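Local coordinates for protein adhesin (Neisseria meningitidis, PDB 5MY7) that probably acts as a surface adhesin of the meningococcus and as an inhibitor of lysozyme, at residues V46-N51 / T57-V62; G95-D98 / K104-I107. All coordinates share one frame; numbering follows the deposited sequence.

Contact 1: residues V46-N51 / T57-V62; sequences VTYGFN and TYASAV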
loop_
_atom_site.group_PDB
_atom_site.type_symbol
_atom_site.label_atom_id
_atom_site.label_comp_id
_atom_site.label_asym_id
_atom_site.label_seq_id
_atom_site.Cartn_x
_atom_site.Cartn_y
_atom_site.Cartn_z
ATOM N N VAL A 46 1.625 1.426 -7.278
ATOM C CA VAL A 46 0.596 1.796 -6.281
ATOM C C VAL A 46 0.355 3.290 -6.308
ATOM O O VAL A 46 1.303 4.085 -6.308
ATOM C CB VAL A 46 1.010 1.393 -4.819
ATOM C CG1 VAL A 46 -0.122 1.699 -3.805
ATOM C CG2 VAL A 46 1.397 -0.082 -4.779
ATOM N N THR A 47 -0.934 3.669 -6.336
ATOM C CA THR A 47 -1.398 5.047 -6.304
ATOM C C THR A 47 -2.022 5.352 -4.940
ATOM O O THR A 47 -2.932 4.628 -4.509
ATOM C CB THR A 47 -2.378 5.332 -7.455
ATOM O OG1 THR A 47 -1.723 5.077 -8.711
ATOM C CG2 THR A 47 -2.882 6.804 -7.409
ATOM N N TYR A 48 -1.497 6.385 -4.273
ATOM C CA TYR A 48 -1.979 6.827 -2.979
ATOM C C TYR A 48 -2.806 8.092 -3.128
ATOM O O TYR A 48 -2.379 9.066 -3.811
ATOM C CB TYR A 48 -0.815 7.067 -2.003
ATOM C CG TYR A 48 0.098 5.861 -1.815
ATOM C CD1 TYR A 48 -0.231 4.846 -0.904
ATOM C CD2 TYR A 48 1.262 5.679 -2.571
ATOM C CE1 TYR A 48 0.562 3.722 -0.740
ATOM C CE2 TYR A 48 2.067 4.565 -2.395
ATOM C CZ TYR A 48 1.710 3.577 -1.493
ATOM O OH TYR A 48 2.504 2.448 -1.299
ATOM N N GLY A 49 -3.980 8.092 -2.470
ATOM C CA GLY A 49 -4.795 9.306 -2.330
ATOM C C GLY A 49 -4.499 10.089 -1.063
ATOM O O GLY A 49 -4.299 9.498 0.013
ATOM N N PHE A 50 -4.467 11.419 -1.209
ATOM C CA PHE A 50 -4.177 12.335 -0.097
ATOM C C PHE A 50 -5.266 13.391 0.046
ATOM O O PHE A 50 -5.660 13.946 -0.967
ATOM C CB PHE A 50 -2.873 13.073 -0.376
ATOM C CG PHE A 50 -1.622 12.228 -0.207
ATOM C CD1 PHE A 50 -0.965 12.161 1.021
ATOM C CD2 PHE A 50 -1.093 11.530 -1.280
ATOM C CE1 PHE A 50 0.186 11.400 1.181
ATOM C CE2 PHE A 50 0.055 10.786 -1.137
ATOM C CZ PHE A 50 0.692 10.702 0.087
ATOM N N ASN A 51 -5.786 13.606 1.269
ATOM C CA ASN A 51 -6.855 14.617 1.496
ATOM C C ASN A 51 -6.241 15.999 1.740
ATOM O O ASN A 51 -5.003 16.129 1.761
ATOM C CB ASN A 51 -7.835 14.172 2.597
ATOM C CG ASN A 51 -7.299 14.342 4.004
ATOM O OD1 ASN A 51 -6.137 14.651 4.223
ATOM N ND2 ASN A 51 -8.182 14.102 4.989
ATOM N N THR A 57 -5.742 8.489 2.234
ATOM C CA THR A 57 -7.082 7.935 2.353
ATOM C C THR A 57 -7.246 6.547 1.737
ATOM O O THR A 57 -8.176 5.803 2.083
ATOM C CB THR A 57 -8.105 8.879 1.717
ATOM O OG1 THR A 57 -7.841 9.004 0.329
ATOM C CG2 THR A 57 -8.085 10.286 2.397
ATOM N N TYR A 58 -6.369 6.183 0.791
ATOM C CA TYR A 58 -6.417 4.865 0.149
ATOM C C TYR A 58 -5.072 4.566 -0.544
ATOM O O TYR A 58 -4.264 5.487 -0.787
ATOM C CB TYR A 58 -7.583 4.747 -0.867
ATOM C CG TYR A 58 -7.410 5.617 -2.140
ATOM C CD1 TYR A 58 -6.627 5.178 -3.200
ATOM C CD2 TYR A 58 -8.048 6.830 -2.272
ATOM C CE1 TYR A 58 -6.476 5.940 -4.354
ATOM C CE2 TYR A 58 -7.895 7.605 -3.413
ATOM C CZ TYR A 58 -7.135 7.148 -4.466
ATOM O OH TYR A 58 -6.981 7.939 -5.601
ATOM N N ALA A 59 -4.884 3.265 -0.840
ATOM C CA ALA A 59 -3.805 2.758 -1.729
ATOM C C ALA A 59 -4.454 1.903 -2.790
ATOM O O ALA A 59 -5.234 1.005 -2.477
ATOM C CB ALA A 59 -2.800 1.920 -0.930
ATOM N N SER A 60 -4.136 2.145 -4.080
ATOM C CA SER A 60 -4.725 1.403 -5.226
ATOM C C SER A 60 -3.564 0.729 -5.995
ATOM O O SER A 60 -2.705 1.430 -6.566
ATOM C CB SER A 60 -5.530 2.392 -6.133
ATOM O OG SER A 60 -6.058 1.747 -7.257
ATOM N N ALA A 61 -3.542 -0.610 -6.010
ATOM C CA ALA A 61 -2.429 -1.403 -6.628
ATOM C C ALA A 61 -2.997 -2.136 -7.840
ATOM O O ALA A 61 -4.128 -2.660 -7.802
ATOM C CB ALA A 61 -1.933 -2.447 -5.623
ATOM N N VAL A 62 -2.222 -2.185 -8.931
ATOM C CA VAL A 62 -2.668 -2.959 -10.089
ATOM C C VAL A 62 -2.097 -4.385 -9.936
ATOM O O VAL A 62 -0.871 -4.564 -9.925
ATOM C CB VAL A 62 -2.207 -2.293 -11.416
ATOM C CG1 VAL A 62 -2.682 -3.157 -12.564
ATOM C CG2 VAL A 62 -2.797 -0.882 -11.496
HETATM O O HOH W 1 -1.454 2.327 -9.494
#

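Contact 2: residues G95-D98 / K104-I107; sequences GVMD and KQPI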
loop_
_atom_site.group_PDB
_atom_site.type_symbol
_atom_site.label_atom_id
_atom_site.label_comp_id
_atom_site.label_asym_id
_atom_site.label_seq_id
_atom_site.Cartn_x
_atom_site.Cartn_y
_atom_site.Cartn_z
ATOM N N GLY A 95 5.209 2.278 5.991
ATOM C CA GLY A 95 5.530 3.189 7.071
ATOM C C GLY A 95 4.543 4.334 7.226
ATOM O O GLY A 95 3.345 4.227 6.898
ATOM N N VAL A 96 5.020 5.416 7.816
ATOM C CA VAL A 96 4.229 6.623 7.947
ATOM C C VAL A 96 4.278 7.376 6.603
ATOM O O VAL A 96 5.355 7.570 6.020
ATOM C CB VAL A 96 4.670 7.499 9.127
ATOM C CG1 VAL A 96 3.695 8.674 9.273
ATOM C CG2 VAL A 96 4.677 6.682 10.409
ATOM N N MET A 97 3.096 7.764 6.122
ATOM C CA MET A 97 2.907 8.332 4.769
ATOM C C MET A 97 2.456 9.779 4.841
ATOM O O MET A 97 1.364 10.059 5.285
ATOM C CB MET A 97 1.857 7.506 4.020
ATOM C CG MET A 97 2.213 6.045 3.859
ATOM S SD MET A 97 3.688 5.763 2.846
ATOM C CE MET A 97 2.995 5.589 1.215
ATOM N N ASP A 98 3.335 10.682 4.455
ATOM C CA ASP A 98 2.962 12.086 4.191
ATOM C C ASP A 98 3.656 12.503 2.875
ATOM O O ASP A 98 4.448 11.716 2.328
ATOM C CB ASP A 98 3.367 13.001 5.372
ATOM C CG ASP A 98 4.858 12.917 5.721
ATOM O OD1 ASP A 98 5.707 13.182 4.846
ATOM O OD2 ASP A 98 5.188 12.631 6.900
ATOM N N LYS A 104 9.843 7.176 -0.001
ATOM C CA LYS A 104 10.996 6.476 0.604
ATOM C C LYS A 104 10.581 5.251 1.426
ATOM O O LYS A 104 11.428 4.603 2.048
ATOM C CB LYS A 104 11.778 7.434 1.527
ATOM C CG LYS A 104 12.139 8.811 0.970
ATOM C CD LYS A 104 12.062 9.831 2.103
ATOM C CE LYS A 104 12.537 11.197 1.685
ATOM N NZ LYS A 104 14.014 11.214 1.473
ATOM N N GLN A 105 9.304 4.930 1.469
ATOM C CA GLN A 105 8.849 3.844 2.336
ATOM C C GLN A 105 8.865 2.485 1.619
ATOM O O GLN A 105 8.476 2.421 0.434
ATOM C CB GLN A 105 7.412 4.089 2.859
ATOM C CG GLN A 105 7.236 5.355 3.686
ATOM C CD GLN A 105 8.278 5.485 4.780
ATOM O OE1 GLN A 105 8.383 4.631 5.636
ATOM N NE2 GLN A 105 9.074 6.570 4.742
ATOM N N PRO A 106 9.298 1.411 2.301
ATOM C CA PRO A 106 9.087 0.072 1.746
ATOM C C PRO A 106 7.610 -0.341 1.884
ATOM O O PRO A 106 6.904 0.226 2.740
ATOM C CB PRO A 106 9.984 -0.802 2.615
ATOM C CG PRO A 106 9.867 -0.138 3.989
ATOM C CD PRO A 106 9.773 1.362 3.703
ATOM N N ILE A 107 7.149 -1.330 1.114
ATOM C CA ILE A 107 5.786 -1.875 1.279
ATOM C C ILE A 107 5.757 -3.399 1.257
ATOM O O ILE A 107 6.721 -4.063 0.803
ATOM C CB ILE A 107 4.760 -1.325 0.232
ATOM C CG1 ILE A 107 4.911 -1.950 -1.185
ATOM C CG2 ILE A 107 4.743 0.189 0.179
ATOM C CD1 ILE A 107 3.729 -1.650 -2.128
HETATM O O HOH W 2 7.971 5.809 8.221
#

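Contact 1: residues V46-N51 / T57-V62
The Tyr58 ring lies flat over Gly49 of the neighbouring strand. Gly49 CA sits 4.0 Å from the centroid of the Tyr58 ring, 21° off the ring normal, which makes a CH-pi contact. The backbone N of Gly49 lies over the centre of the same ring face. The Tyr58 side chain reaches this place because CG stands between the backbone N and the carbonyl carbon (chi1 69°), which folds the ring across the neighbouring strand. Gly49 has no side chain, so the ring can lie directly on the backbone.

Residues 46-50 and 57-62 run antiparallel as the two arms of a beta hairpin, the middle pair of a four-stranded meander. Thr47 and Ser60 form a hydrogen-bonded pair. Thr47 N to Ser60 O is 2.9 Å and nearly straight at 171°. Ser60 N donates in return to Thr47 O. Further along, Thr57 N donates to Gly49 O at 2.8 Å, from above the carbonyl plane.

The sheet face bearing Val46, Tyr48, Ala59 and Ala61 is largely apolar. Ala59 CB meets the Tyr48 ring obliquely, 3.8 Å from Tyr48 CE1. Ala59 CB also lies 3.9 Å from Val46 CG1, and this Val46 methyl rests on one face of the Tyr48 ring, toward its rim. Tyr84 packs on both Tyr48 and Ala59. The Tyr48 hydroxyl is hydrogen-bonded to that of Tyr36. On the Tyr58 face, Thr47 OG1 pairs with Thr33 OG1 and with a water 2.9 Å from Thr47 OG1, while Ser60 OG accepts from Arg67 NH1.

Contact 2: residues G95-D98 / K104-I107
Gln105 lies against Gly95, Val96 and Met97 and has by far the largest share of the buried surface. Its side chain leaves the backbone toward the 95-98 segment. CG stands beside the backbone N, anti to the carbonyl carbon (chi1 -60°), which sets it against Met97 SD. The bend at chi2 (-50°) then turns the amide over Gly95 and Val96. Gln105 OE1 comes within 3.5 Å of Gly95 CA. Gly95 lacks a side chain, which leaves room for the amide oxygen here.

A water joins the two segments. It accepts from Val96 N at 3.0 Å and donates to Gln105 OE1 at 2.9 Å. The other end of the amide is held from within the same loop, where Gln105 NE2 is bonded to Ser101 O. Both ends of the amide therefore have a partner, which should fix its rotation. Gly95 N is buried by the contact and has no hydrogen-bonding partner in the model.

Met97 supplies the apolar side. Its SD lies 3.7 Å from Gln105 CG, and the two side chains pass alongside each other, running in opposing senses. Val96 O is also 3.7 Å from Gln105 CG. That carbonyl is bonded to Ser101 OG, which Asp98 N also engages. The contact thus depends on van der Waals packing and one bridging water.

Both segments belong to the long connection between strands 91-94 and 107-110. These strands are antiparallel neighbours in the second four-stranded sheet. The arrangement is that of an irregular hairpin loop, its two limbs drawn together by a glutamine side chain and a water.

In the fold
Contact 1 is buried, while contact 2 lies at the surface. They belong to different four-stranded antiparallel sheets: contact 1 pairs two strands within one sheet, and contact 2 joins the two limbs of a loop in the other. Contact 1 combines backbone hydrogen bonds with apolar packing. Contact 2 has no direct bond of that kind between its segments, only packing and one bridging water. The two meet through apolar packing. Tyr48 CZ lies 3.6 Å from Met97 CE, and Val46 CG2 lies 3.9 Å from Ile107 CD1. The apolar face of 46-51 thus packs on residues of the 95-98 and 104-107 segments, while Gln105 is partly exposed.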